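Local coordinates for metallocarboxypeptidase (Trypanosoma cruzi, PDB 3DWC), which probably removes single amino acids from the C-terminal end of peptides with broad specificity, proline excepted, as a metal-dependent carboxypeptidase of the M32 family, at residues 229-234 with 246-251; 269-274 with 296-301; 347-352 with 406-411; 367-372 with 415-420; 103-108 with 136-141. All blocks are in the same frame, centred on the assembly; numbering follows the deposited sequence.

Interaction 1 of 5, residues 229-234 with 246-251; sequences GGRLDV and DVRITT
Arg231 and Arg248 lie side by side on one face of two paired strands, pointing the same way, and CD of Arg231 sits over a face of the Arg248 guanidinium, 3.7 Å from its NE. The two guanidinium planes are turned 64° apart, so the groups do not stack, and each is tied to an aspartate two residues away on its own strand. Arg231 bends at chi3 (62°) and grips Asp233 side-on, NE to OD2 and NH2 to OD1, both through syn lone pairs and almost in the guanidinium plane. Arg248 keeps an extended chain and holds Asp246 in the same two-nitrogen way, NE reaching OD1 at 2.8 Å from above the carboxylate plane. These carboxylates probably offset the like charges of the arginines. Underneath runs a parallel ladder, Gly230 opposite Val247 through Val234 opposite Thr251, in the small mixed sheet of this otherwise helical protein. Ile249 N gives a nearly straight bond to Arg231 O (3.1 Å), and Asp233 N one to Ile249 O. A water bridges Asp233 OD2 and Ile249 O. On the other face Leu232 CD1 meets Ile249 CG1 at 3.9 Å, and Met220 of helix 209-222 touches both residues; helix 259-276 packs against Ile249 too. Farther out, Asp29 of the second subunit forms a salt bridge with Arg248 NH1, and Met33 O of that subunit accepts a hydrogen bond from Arg231 NH1.

Interaction 2 of 5, residues 269-274 with 296-301; sequences TGHAKY and VHEGQS. With CO (cobalt (II) ion), chain Q.
The cobalt ion is gripped from both helices: His271 NE2 from helix 259-276 and Glu298 OE2 from helix 294-309 each bind it at 2.2 Å. His267 adds a third protein ligand, and three waters are modelled on the ion, one of them doubtfully close. His271 and His267 belong to the HExxH motif, and Glu298 is the downstream glutamate, as in gluzincin-type metallopeptidases. The helices come close enough for Gly270 CA and Ser301 CA to lie 4.0 Å apart, where glycine has no side chain to obstruct them. Ser301 CB covers one face of the His271 imidazole, 3.4 Å from its centroid, while Ser301 OG turns back to Glu298 O on its own helix (2.8 Å). At the edge of the His271 ring its ND1 is 2.8 Å from ND1 of His297, the two ring planes 55° apart. His297 in turn receives the edge of Tyr274 over its face, with CD2 above the ring centre, and its NE2 is hydrogen-bonded to Glu275. Tyr274 also lays CD2 against Gln300 CG at 3.5 Å. Three protein ligands held on two helices, with waters on the metal, are consistent with a site that polarises water for peptide hydrolysis, Glu268 being the predicted proton donor/acceptor.

Interaction 3 of 5, residues 347-352 with 406-411; sequences GLIRID and CLQDVH
Two loops face each other here without pairing their backbones, the closest alpha carbons, Ile349 and Gln408, being 7.2 Å apart, so side chains span the gap. The Gln408 amide does so twice. Its NE2 gives a hydrogen bond to Leu348 O at 2.8 Å, and its OE1 accepts one from Arg350 N at 2.9 Å, in the carbonyl plane and on a lone pair. With both ends engaged, the rotation of the amide is fixed. Gln408 reaches across because CG stands between the backbone N and the carbonyl carbon (chi1 71°) and the chain then runs out straight. Arg350 leaves with CG anti to its N, bends at chi3, and takes Asp409 side-on with NE and NH2. NE meets OD1 at 3.0 Å on the syn side but tilted well out of the carboxylate plane, and NH2 approaches OD2 from farther above it, the two flat groups being 59° apart. One water donates to Gln408 OE1 and to Asp409 OD2 and accepts from Ile351 N, joining the amide to the carboxylate. His411 CE1 comes within 3.5 Å of Arg350 NH2, the ring and guanidinium nearly perpendicular. Asp409 OD1 has a second partner, Arg365 of helix 358-374, so this carboxylate is shared between two arginines. That helix also touches Arg350 through His361, and helix 382-394 meets Leu348 through Met390; the contact thus joins the loop before helix 358-374 to the loop leading into helix 421-441.

Interaction 4 of 5, residues 367-372 with 415-420; sequences EIERDL and GMFGYF
Glu369 projects from helix 358-374 into a turn of the loop that precedes helix 421-441, a helix-to-loop contact in this largely helical M32 fold. Its CG leaves anti to the carbonyl carbon (chi1 -76°), and the extended chain beyond runs antiparallel to Phe417 over its ring. Phe417 reaches it with an unusual chi1 of -137°. Glu369 CG lies over the ring face, 3.8 Å from the centroid, and the carboxylate plane is only 19° from that of the ring. Leu372 CD1 comes to the ring edge at CZ, 4.0 Å away. At the far end Glu369 OE1 accepts a hydrogen bond from Gly418 N (2.9 Å), arriving from above the carboxylate plane, and Tyr155 OH also bonds OE1. OE2 takes another from Trp412 NE1, so the buried carboxylate is well satisfied. A water donates to OE2 and to Met416 O and accepts from Phe420 N, while Glu369 OE2 also stands 3.3 Å from Phe420 CD2, at the edge of that ring.

Interaction 5 of 5, residues 103-108 with 136-141; sequences ERKTVL and IALFRE
Leu138 reaches between helices 99-122 and 125-147, consecutive in the chain and packed as an antiparallel hairpin, their local axes 11.3 Å apart at an angle of 151°. The apolar part of the contact is built on its two methyls. CD1 lies against the aliphatic chain of Lys105, 3.8 Å from CG, and the Lys105 chain lies across the methyl. CD2, the other methyl, meets Arg104 CD at 4.1 Å, the arginine and leucine chains running antiparallel where they pass. Leu108 adds a looser touch through CD2 on Leu138 CB. Phe101, about one turn before Arg104 on helix 99-122, also packs on Leu138. The charged part lies toward the surface, where Arg104 and Glu141 form a salt bridge. Arg104 leaves its helix with CG anti to the backbone N and bends at chi3, which carries the guanidinium over to the extended Glu141. Their flat groups are turned 58° apart, and both hydrogen bonds are weak in geometry. Glu100 is a second partner of Arg104, at NH2, so the guanidinium also has a carboxylate on its own helix. Lys105 turns its ammonium to Glu142, a further salt bridge between the same helices. In the Arg104-Glu141 pair, NH1 comes to 2.7 Å from OE1 with an N-H...O angle of only 116°, while NH2 is 3.3 Å from OE2.

Interaction 2 holds the metal, and interactions 1, 3 and 4 lie nearer to it than interaction 5. Interaction 1 touches it directly: Ile249 CD1 meets Thr269 OG1 at 3.6 Å and Val247 CG1 meets Ala272 CB, so the sheet packs against the helix that carries the metal-binding histidines. The two loops of interaction 3 and the one shared with interaction 4 also approach, the Arg350 side chain of 347-352 about 9 Å and that of Tyr419 about 7 Å from the cobalt. Interactions 3 and 4 touch, His411 CG meeting Phe420 CZ at 3.4 Å. Interaction 4 passes on to interaction 5 through Phe417 stacked on Phe139. Interaction 5 is remote, its centre 31 Å from that of interaction 2.

Interaction 1 of 5, residues 229-234 with 246-251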
# COMPACT_ATOMS: atom_id res chain seq x y z
N GLY B 229 -2.22 -0.04 -15.34
CA GLY B 229 -1.05 0.62 -14.80
C GLY B 229 -1.41 1.78 -13.89
O GLY B 229 -0.68 2.74 -13.78
N GLY B 230 -2.54 1.67 -13.20
CA GLY B 230 -2.99 2.72 -12.32
C GLY B 230 -4.35 2.42 -11.72
O GLY B 230 -4.95 1.39 -12.02
N ARG B 231 -4.81 3.30 -10.82
CA ARG B 231 -6.06 3.07 -10.12
C ARG B 231 -6.81 4.35 -9.91
O ARG B 231 -6.19 5.42 -9.94
CB ARG B 231 -5.78 2.46 -8.73
CG ARG B 231 -5.24 1.06 -8.68
CD ARG B 231 -5.10 0.68 -7.16
NE ARG B 231 -6.42 0.69 -6.53
CZ ARG B 231 -7.28 -0.33 -6.57
NH1 ARG B 231 -6.92 -1.49 -7.06
NH2 ARG B 231 -8.48 -0.21 -5.99
N LEU B 232 -8.13 4.25 -9.68
CA LEU B 232 -8.93 5.33 -9.05
C LEU B 232 -9.49 4.89 -7.69
O LEU B 232 -10.10 3.87 -7.59
CB LEU B 232 -10.12 5.77 -9.95
CG LEU B 232 -11.15 6.76 -9.39
CD1 LEU B 232 -10.54 8.13 -9.17
CD2 LEU B 232 -12.45 6.90 -10.22
N ASP B 233 -9.35 5.70 -6.66
CA ASP B 233 -9.90 5.37 -5.31
C ASP B 233 -10.40 6.65 -4.64
O ASP B 233 -10.47 7.67 -5.29
CB ASP B 233 -8.81 4.71 -4.45
CG ASP B 233 -8.42 3.35 -4.96
OD1 ASP B 233 -9.24 2.41 -4.84
OD2 ASP B 233 -7.32 3.23 -5.53
N VAL B 234 -10.71 6.59 -3.34
CA VAL B 234 -11.26 7.72 -2.56
C VAL B 234 -10.26 8.19 -1.45
O VAL B 234 -9.63 7.38 -0.79
CB VAL B 234 -12.61 7.31 -1.98
CG1 VAL B 234 -13.15 8.36 -1.01
CG2 VAL B 234 -13.60 7.06 -3.12
N ASP B 246 2.44 2.69 -11.98
CA ASP B 246 1.32 2.31 -11.17
C ASP B 246 0.78 3.60 -10.58
O ASP B 246 1.00 3.88 -9.42
CB ASP B 246 1.81 1.29 -10.10
CG ASP B 246 0.69 0.71 -9.26
OD1 ASP B 246 -0.43 1.30 -9.26
OD2 ASP B 246 0.96 -0.32 -8.54
N VAL B 247 0.09 4.39 -11.41
CA VAL B 247 -0.29 5.76 -11.05
C VAL B 247 -1.69 5.71 -10.44
O VAL B 247 -2.59 5.18 -11.05
CB VAL B 247 -0.28 6.71 -12.27
CG1 VAL B 247 -0.82 8.19 -11.83
CG2 VAL B 247 1.06 6.76 -12.86
N ARG B 248 -1.83 6.22 -9.24
CA ARG B 248 -3.01 6.06 -8.44
C ARG B 248 -3.52 7.46 -8.05
O ARG B 248 -2.86 8.20 -7.32
CB ARG B 248 -2.71 5.22 -7.17
CG ARG B 248 -2.16 3.84 -7.52
CD ARG B 248 -2.13 2.89 -6.35
NE ARG B 248 -1.55 1.61 -6.75
CZ ARG B 248 -1.40 0.60 -5.91
NH1 ARG B 248 -1.78 0.73 -4.67
NH2 ARG B 248 -0.78 -0.50 -6.29
N ILE B 249 -4.72 7.77 -8.55
CA ILE B 249 -5.39 9.01 -8.31
C ILE B 249 -6.60 8.79 -7.41
O ILE B 249 -7.14 7.71 -7.33
CB ILE B 249 -5.80 9.69 -9.63
CG1 ILE B 249 -6.94 8.98 -10.34
CG2 ILE B 249 -4.64 9.77 -10.60
CD1 ILE B 249 -7.53 9.89 -11.40
N THR B 250 -7.01 9.84 -6.71
CA THR B 250 -8.18 9.74 -5.86
C THR B 250 -9.12 10.94 -6.07
O THR B 250 -8.78 11.93 -6.75
CB THR B 250 -7.78 9.73 -4.41
OG1 THR B 250 -7.19 10.98 -4.11
CG2 THR B 250 -6.79 8.61 -4.12
N THR B 251 -10.29 10.82 -5.45
CA THR B 251 -11.30 11.83 -5.46
C THR B 251 -12.20 11.58 -4.27
O THR B 251 -11.98 10.71 -3.44
CB THR B 251 -12.14 11.79 -6.77
OG1 THR B 251 -12.96 12.96 -6.84
CG2 THR B 251 -13.06 10.54 -6.80
O HOH W 1 -5.86 5.46 -6.01

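Interaction 2 of 5, residues 269-274 with 296-301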
# COMPACT_ATOMS: atom_id res chain seq x y z
N THR B 269 -6.36 13.13 -13.72
CA THR B 269 -6.08 12.33 -14.89
C THR B 269 -5.09 13.06 -15.79
O THR B 269 -4.21 12.44 -16.37
CB THR B 269 -7.37 11.91 -15.60
OG1 THR B 269 -8.14 11.15 -14.71
CG2 THR B 269 -7.12 11.04 -16.90
N GLY B 270 -5.18 14.38 -15.88
CA GLY B 270 -4.21 15.12 -16.70
C GLY B 270 -2.78 14.97 -16.17
O GLY B 270 -1.86 14.82 -16.94
N HIS B 271 -2.61 15.07 -14.84
CA HIS B 271 -1.33 14.75 -14.16
C HIS B 271 -0.89 13.30 -14.47
O HIS B 271 0.25 13.05 -14.89
CB HIS B 271 -1.46 14.91 -12.63
CG HIS B 271 -1.47 16.32 -12.12
ND1 HIS B 271 -0.46 17.22 -12.34
CD2 HIS B 271 -2.34 16.95 -11.29
CE1 HIS B 271 -0.74 18.37 -11.75
NE2 HIS B 271 -1.87 18.23 -11.10
N ALA B 272 -1.83 12.35 -14.32
CA ALA B 272 -1.58 10.92 -14.52
C ALA B 272 -1.04 10.61 -15.89
O ALA B 272 -0.15 9.74 -16.04
CB ALA B 272 -2.86 10.10 -14.28
N LYS B 273 -1.58 11.26 -16.91
CA LYS B 273 -1.15 10.97 -18.29
C LYS B 273 0.31 11.35 -18.45
O LYS B 273 1.06 10.69 -19.16
CB LYS B 273 -2.00 11.74 -19.30
CG LYS B 273 -3.50 11.28 -19.40
CD LYS B 273 -3.65 9.83 -19.90
CE LYS B 273 -3.25 9.69 -21.40
NZ LYS B 273 -3.36 8.27 -21.86
N TYR B 274 0.72 12.42 -17.80
CA TYR B 274 2.13 12.81 -17.83
C TYR B 274 2.99 11.72 -17.18
O TYR B 274 3.94 11.20 -17.81
CB TYR B 274 2.31 14.17 -17.16
CG TYR B 274 3.62 14.91 -17.33
CD1 TYR B 274 4.64 14.48 -18.18
CD2 TYR B 274 3.82 16.09 -16.67
CE1 TYR B 274 5.86 15.26 -18.32
CE2 TYR B 274 5.01 16.84 -16.78
CZ TYR B 274 6.01 16.41 -17.62
OH TYR B 274 7.14 17.18 -17.74
N VAL B 296 5.09 22.78 -15.38
CA VAL B 296 4.82 21.87 -16.48
C VAL B 296 3.80 20.80 -16.08
O VAL B 296 2.87 20.56 -16.83
CB VAL B 296 6.11 21.28 -17.11
CG1 VAL B 296 5.76 20.26 -18.22
CG2 VAL B 296 6.99 22.42 -17.61
N HIS B 297 3.85 20.29 -14.85
CA HIS B 297 2.89 19.27 -14.39
C HIS B 297 1.46 19.82 -14.33
O HIS B 297 0.52 19.24 -14.90
CB HIS B 297 3.32 18.71 -13.03
CG HIS B 297 3.19 17.24 -12.93
ND1 HIS B 297 2.06 16.56 -13.33
CD2 HIS B 297 4.10 16.29 -12.60
CE1 HIS B 297 2.24 15.27 -13.16
NE2 HIS B 297 3.47 15.07 -12.72
N GLU B 298 1.31 20.98 -13.67
CA GLU B 298 0.01 21.63 -13.52
C GLU B 298 -0.47 22.14 -14.88
O GLU B 298 -1.67 22.28 -15.10
CB GLU B 298 0.09 22.76 -12.47
CG GLU B 298 -1.24 23.40 -12.14
CD GLU B 298 -2.16 22.51 -11.30
OE1 GLU B 298 -3.19 23.02 -10.79
OE2 GLU B 298 -1.84 21.33 -11.11
N GLY B 299 0.46 22.33 -15.83
CA GLY B 299 0.09 22.58 -17.21
C GLY B 299 -0.62 21.42 -17.89
O GLY B 299 -1.52 21.61 -18.74
N GLN B 300 -0.21 20.21 -17.56
CA GLN B 300 -0.92 19.02 -17.97
C GLN B 300 -2.26 18.81 -17.27
O GLN B 300 -3.24 18.42 -17.90
CB GLN B 300 -0.01 17.81 -17.81
CG GLN B 300 1.39 17.93 -18.48
CD GLN B 300 1.41 18.59 -19.84
OE1 GLN B 300 0.93 18.03 -20.83
NE2 GLN B 300 1.93 19.82 -19.89
N SER B 301 -2.35 19.03 -15.97
CA SER B 301 -3.64 18.86 -15.31
C SER B 301 -4.65 19.87 -15.86
O SER B 301 -5.85 19.58 -16.07
CB SER B 301 -3.46 19.03 -13.81
OG SER B 301 -2.80 20.25 -13.57
CO CO Q . -2.85 19.78 -9.90
O HOH W 2 -2.86 16.25 -19.47
O HOH W 3 -3.32 21.18 -8.87
O HOH W 4 -3.79 18.49 -8.31
O HOH W 5 -1.33 19.99 -8.35

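Interaction 3 of 5, residues 347-352 with 406-411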
# COMPACT_ATOMS: atom_id res chain seq x y z
N GLY B 347 -14.69 35.04 -4.79
CA GLY B 347 -14.84 34.68 -3.40
C GLY B 347 -13.50 34.75 -2.68
O GLY B 347 -12.49 35.17 -3.23
N LEU B 348 -13.49 34.30 -1.44
CA LEU B 348 -12.36 34.49 -0.55
C LEU B 348 -11.41 33.34 -0.53
O LEU B 348 -10.25 33.51 -0.16
CB LEU B 348 -12.88 34.71 0.89
CG LEU B 348 -13.58 36.03 1.17
CD1 LEU B 348 -13.97 36.18 2.68
CD2 LEU B 348 -12.70 37.19 0.71
N ILE B 349 -11.90 32.15 -0.89
CA ILE B 349 -11.11 30.94 -0.75
C ILE B 349 -10.52 30.49 -2.13
O ILE B 349 -11.23 30.07 -3.00
CB ILE B 349 -11.97 29.78 -0.16
CG1 ILE B 349 -12.68 30.19 1.16
CG2 ILE B 349 -11.08 28.52 0.05
CD1 ILE B 349 -11.78 30.68 2.25
N ARG B 350 -9.20 30.59 -2.24
CA ARG B 350 -8.42 30.07 -3.35
C ARG B 350 -8.83 28.70 -3.90
O ARG B 350 -9.00 28.57 -5.11
CB ARG B 350 -6.93 30.05 -3.00
CG ARG B 350 -6.03 29.64 -4.20
CD ARG B 350 -4.62 29.38 -3.83
NE ARG B 350 -4.53 28.34 -2.81
CZ ARG B 350 -4.43 27.04 -3.05
NH1 ARG B 350 -4.36 26.58 -4.30
NH2 ARG B 350 -4.40 26.20 -2.04
N ILE B 351 -9.00 27.67 -3.07
CA ILE B 351 -9.31 26.31 -3.63
C ILE B 351 -10.73 26.22 -4.22
O ILE B 351 -11.06 25.28 -4.97
CB ILE B 351 -9.11 25.13 -2.62
CG1 ILE B 351 -9.91 25.35 -1.33
CG2 ILE B 351 -7.67 24.96 -2.27
CD1 ILE B 351 -9.91 24.11 -0.44
N ASP B 352 -11.57 27.18 -3.91
CA ASP B 352 -12.89 27.21 -4.51
C ASP B 352 -13.02 28.18 -5.67
O ASP B 352 -14.14 28.49 -6.07
CB ASP B 352 -13.94 27.60 -3.45
CG ASP B 352 -13.98 26.63 -2.27
OD1 ASP B 352 -13.57 25.45 -2.44
OD2 ASP B 352 -14.43 27.05 -1.18
N CYS B 406 -5.60 35.41 5.32
CA CYS B 406 -4.21 34.91 5.27
C CYS B 406 -3.97 33.53 5.89
O CYS B 406 -3.00 32.87 5.51
CB CYS B 406 -3.20 35.94 5.83
SG CYS B 406 -3.40 36.43 7.56
N LEU B 407 -4.84 33.08 6.78
CA LEU B 407 -4.69 31.75 7.41
C LEU B 407 -5.29 30.56 6.63
O LEU B 407 -5.20 29.42 7.10
CB LEU B 407 -5.30 31.74 8.82
CG LEU B 407 -4.77 32.70 9.89
CD1 LEU B 407 -5.54 32.48 11.18
CD2 LEU B 407 -3.25 32.53 10.11
N GLN B 408 -5.92 30.81 5.48
CA GLN B 408 -6.67 29.77 4.81
C GLN B 408 -5.84 28.62 4.24
O GLN B 408 -6.34 27.51 4.16
CB GLN B 408 -7.52 30.37 3.68
CG GLN B 408 -6.74 30.85 2.49
CD GLN B 408 -7.61 31.29 1.35
OE1 GLN B 408 -7.75 30.60 0.32
NE2 GLN B 408 -8.22 32.43 1.52
N ASP B 409 -4.59 28.87 3.83
CA ASP B 409 -3.79 27.80 3.19
C ASP B 409 -2.76 27.18 4.16
O ASP B 409 -2.06 27.90 4.89
CB ASP B 409 -3.09 28.30 1.91
CG ASP B 409 -4.05 28.46 0.73
OD1 ASP B 409 -3.84 29.39 -0.08
OD2 ASP B 409 -5.01 27.66 0.58
N VAL B 410 -2.64 25.85 4.09
CA VAL B 410 -1.68 25.07 4.88
C VAL B 410 -0.20 25.31 4.52
O VAL B 410 0.70 25.12 5.35
CB VAL B 410 -1.95 23.54 4.70
CG1 VAL B 410 -1.55 23.08 3.32
CG2 VAL B 410 -1.25 22.72 5.82
N HIS B 411 0.03 25.76 3.29
CA HIS B 411 1.34 25.79 2.66
C HIS B 411 2.47 26.31 3.54
O HIS B 411 3.52 25.67 3.64
CB HIS B 411 1.25 26.59 1.35
CG HIS B 411 0.41 25.92 0.30
ND1 HIS B 411 -0.94 25.68 0.47
CD2 HIS B 411 0.73 25.38 -0.90
CE1 HIS B 411 -1.41 25.03 -0.58
NE2 HIS B 411 -0.42 24.84 -1.43
O HOH W 6 -7.53 28.04 -0.24

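Interaction 4 of 5, residues 367-372 with 415-420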
# COMPACT_ATOMS: atom_id res chain seq x y z
N GLU B 367 3.20 37.87 -4.50
CA GLU B 367 3.64 39.19 -4.12
C GLU B 367 4.03 39.28 -2.64
O GLU B 367 5.09 39.78 -2.30
CB GLU B 367 2.57 40.21 -4.50
CG GLU B 367 2.50 40.34 -6.01
CD GLU B 367 1.28 41.06 -6.56
OE1 GLU B 367 1.19 41.14 -7.81
OE2 GLU B 367 0.43 41.55 -5.78
N ILE B 368 3.18 38.71 -1.80
CA ILE B 368 3.46 38.64 -0.39
C ILE B 368 4.71 37.80 -0.08
O ILE B 368 5.60 38.28 0.64
CB ILE B 368 2.24 38.10 0.36
CG1 ILE B 368 1.10 39.12 0.25
CG2 ILE B 368 2.59 37.83 1.84
CD1 ILE B 368 -0.26 38.54 0.41
N GLU B 369 4.80 36.60 -0.65
CA GLU B 369 5.98 35.75 -0.47
C GLU B 369 7.27 36.45 -0.85
O GLU B 369 8.25 36.46 -0.10
CB GLU B 369 5.83 34.45 -1.29
CG GLU B 369 4.88 33.45 -0.67
CD GLU B 369 5.00 32.08 -1.28
OE1 GLU B 369 5.70 31.91 -2.30
OE2 GLU B 369 4.34 31.17 -0.73
N ARG B 370 7.25 37.03 -2.04
CA ARG B 370 8.36 37.84 -2.54
C ARG B 370 8.72 38.99 -1.58
O ARG B 370 9.90 39.22 -1.28
CB ARG B 370 8.01 38.38 -3.94
CG ARG B 370 9.12 39.15 -4.64
CD ARG B 370 8.55 40.02 -5.76
NE ARG B 370 7.50 40.94 -5.29
CZ ARG B 370 6.67 41.63 -6.08
NH1 ARG B 370 6.73 41.54 -7.40
NH2 ARG B 370 5.76 42.43 -5.53
N ASP B 371 7.70 39.69 -1.11
CA ASP B 371 7.89 40.87 -0.26
C ASP B 371 8.41 40.52 1.14
O ASP B 371 9.14 41.31 1.74
CB ASP B 371 6.59 41.68 -0.13
CG ASP B 371 6.30 42.55 -1.36
OD1 ASP B 371 7.17 42.65 -2.27
OD2 ASP B 371 5.19 43.15 -1.40
N LEU B 372 8.01 39.37 1.66
CA LEU B 372 8.48 38.92 2.99
C LEU B 372 9.97 38.54 2.90
O LEU B 372 10.79 38.98 3.69
CB LEU B 372 7.65 37.74 3.51
CG LEU B 372 6.23 38.01 4.01
CD1 LEU B 372 5.43 36.74 4.02
CD2 LEU B 372 6.22 38.67 5.44
N GLY B 415 6.06 24.40 5.43
CA GLY B 415 7.34 24.83 4.89
C GLY B 415 7.43 24.86 3.38
O GLY B 415 8.47 24.50 2.83
N MET B 416 6.34 25.28 2.73
CA MET B 416 6.28 25.43 1.28
C MET B 416 6.17 26.90 0.91
O MET B 416 5.09 27.51 1.01
CB MET B 416 5.11 24.63 0.73
CG MET B 416 5.30 23.12 0.88
SD MET B 416 3.92 22.22 0.14
CE MET B 416 2.75 22.29 1.50
N PHE B 417 7.31 27.47 0.52
CA PHE B 417 7.42 28.86 0.13
C PHE B 417 8.05 28.84 -1.25
O PHE B 417 9.02 28.10 -1.48
CB PHE B 417 8.34 29.60 1.11
CG PHE B 417 7.82 30.94 1.53
CD1 PHE B 417 6.73 31.05 2.35
CD2 PHE B 417 8.43 32.10 1.08
CE1 PHE B 417 6.24 32.29 2.73
CE2 PHE B 417 7.95 33.33 1.47
CZ PHE B 417 6.86 33.42 2.30
N GLY B 418 7.51 29.64 -2.17
CA GLY B 418 7.89 29.57 -3.58
C GLY B 418 7.16 28.50 -4.38
O GLY B 418 7.47 28.28 -5.56
N TYR B 419 6.19 27.86 -3.75
CA TYR B 419 5.33 26.86 -4.39
C TYR B 419 4.16 27.50 -5.16
O TYR B 419 3.95 27.23 -6.35
CB TYR B 419 4.80 25.91 -3.30
CG TYR B 419 4.01 24.74 -3.79
CD1 TYR B 419 2.65 24.85 -4.01
CD2 TYR B 419 4.59 23.52 -3.96
CE1 TYR B 419 1.90 23.76 -4.43
CE2 TYR B 419 3.85 22.41 -4.38
CZ TYR B 419 2.51 22.56 -4.63
OH TYR B 419 1.77 21.50 -5.02
N PHE B 420 3.42 28.36 -4.49
CA PHE B 420 2.21 28.94 -5.06
C PHE B 420 2.31 29.41 -6.53
O PHE B 420 1.44 29.10 -7.33
CB PHE B 420 1.72 30.09 -4.20
CG PHE B 420 0.94 29.69 -2.96
CD1 PHE B 420 -0.19 28.91 -3.06
CD2 PHE B 420 1.31 30.14 -1.72
CE1 PHE B 420 -0.93 28.56 -1.94
CE2 PHE B 420 0.57 29.81 -0.57
CZ PHE B 420 -0.55 29.02 -0.69
O HOH W 7 4.41 28.77 -1.56

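Interaction 5 of 5, residues 103-108 with 136-141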
# COMPACT_ATOMS: atom_id res chain seq x y z
N GLU B 103 16.72 19.24 10.58
CA GLU B 103 15.98 18.81 11.78
C GLU B 103 15.21 19.95 12.42
O GLU B 103 14.09 19.77 12.89
CB GLU B 103 16.90 18.14 12.81
CG GLU B 103 16.74 16.61 12.88
CD GLU B 103 15.47 16.19 13.64
OE1 GLU B 103 14.45 15.87 12.99
OE2 GLU B 103 15.49 16.19 14.89
N ARG B 104 15.83 21.13 12.44
CA ARG B 104 15.16 22.34 12.93
C ARG B 104 13.92 22.70 12.11
O ARG B 104 12.88 23.08 12.66
CB ARG B 104 16.13 23.52 12.91
CG ARG B 104 15.67 24.71 13.74
CD ARG B 104 16.20 26.03 13.19
NE ARG B 104 17.58 25.97 12.73
CZ ARG B 104 18.26 27.02 12.26
NH1 ARG B 104 17.68 28.22 12.21
NH2 ARG B 104 19.52 26.88 11.86
N LYS B 105 14.04 22.61 10.78
CA LYS B 105 12.91 22.92 9.91
C LYS B 105 11.80 21.94 10.22
O LYS B 105 10.67 22.35 10.47
CB LYS B 105 13.29 22.84 8.43
CG LYS B 105 12.09 23.07 7.49
CD LYS B 105 12.49 23.31 6.05
CE LYS B 105 11.25 23.69 5.20
NZ LYS B 105 11.57 23.73 3.75
N THR B 106 12.15 20.66 10.22
CA THR B 106 11.21 19.56 10.47
C THR B 106 10.43 19.71 11.77
O THR B 106 9.22 19.47 11.80
CB THR B 106 11.95 18.22 10.51
OG1 THR B 106 12.66 18.04 9.28
CG2 THR B 106 10.99 17.05 10.73
N VAL B 107 11.12 20.12 12.84
CA VAL B 107 10.50 20.32 14.15
C VAL B 107 9.55 21.49 14.09
O VAL B 107 8.42 21.40 14.56
CB VAL B 107 11.54 20.58 15.28
CG1 VAL B 107 10.85 21.19 16.52
CG2 VAL B 107 12.28 19.29 15.65
N LEU B 108 10.01 22.59 13.51
CA LEU B 108 9.16 23.78 13.40
C LEU B 108 7.95 23.52 12.50
O LEU B 108 6.84 23.94 12.82
CB LEU B 108 9.97 24.99 12.92
CG LEU B 108 9.21 26.30 12.68
CD1 LEU B 108 8.29 26.65 13.86
CD2 LEU B 108 10.17 27.46 12.33
N ILE B 136 9.02 32.52 8.48
CA ILE B 136 9.57 33.50 7.56
C ILE B 136 11.08 33.66 7.75
O ILE B 136 11.79 33.91 6.78
CB ILE B 136 8.84 34.88 7.67
CG1 ILE B 136 7.36 34.75 7.31
CG2 ILE B 136 9.48 35.93 6.74
CD1 ILE B 136 7.10 34.31 5.87
N ALA B 137 11.57 33.54 8.98
CA ALA B 137 13.01 33.64 9.22
C ALA B 137 13.74 32.39 8.75
O ALA B 137 14.85 32.46 8.25
CB ALA B 137 13.29 33.90 10.70
N LEU B 138 13.09 31.24 8.93
CA LEU B 138 13.60 29.95 8.45
C LEU B 138 13.69 29.90 6.91
O LEU B 138 14.70 29.45 6.34
CB LEU B 138 12.70 28.81 8.95
CG LEU B 138 13.22 27.37 9.01
CD1 LEU B 138 13.19 26.72 7.64
CD2 LEU B 138 14.61 27.28 9.60
N PHE B 139 12.63 30.38 6.24
CA PHE B 139 12.55 30.44 4.77
C PHE B 139 13.62 31.33 4.20
O PHE B 139 14.25 30.98 3.19
CB PHE B 139 11.21 30.99 4.29
CG PHE B 139 10.03 30.12 4.58
CD1 PHE B 139 8.81 30.69 4.90
CD2 PHE B 139 10.12 28.72 4.51
CE1 PHE B 139 7.71 29.90 5.15
CE2 PHE B 139 9.02 27.94 4.75
CZ PHE B 139 7.82 28.52 5.08
N ARG B 140 13.81 32.49 4.83
CA ARG B 140 14.87 33.42 4.43
C ARG B 140 16.24 32.77 4.57
O ARG B 140 17.13 32.99 3.74
CB ARG B 140 14.86 34.70 5.27
CG ARG B 140 13.68 35.64 5.03
CD ARG B 140 13.61 36.71 6.13
NE ARG B 140 12.45 37.60 5.99
CZ ARG B 140 12.12 38.54 6.87
NH1 ARG B 140 11.05 39.31 6.65
NH2 ARG B 140 12.84 38.71 7.98
N GLU B 141 16.39 31.98 5.63
CA GLU B 141 17.63 31.26 5.89
C GLU B 141 17.78 30.12 4.90
O GLU B 141 18.87 29.86 4.40
CB GLU B 141 17.66 30.70 7.32
CG GLU B 141 19.00 30.05 7.70
CD GLU B 141 19.04 29.54 9.13
OE1 GLU B 141 17.96 29.42 9.76
OE2 GLU B 141 20.16 29.25 9.62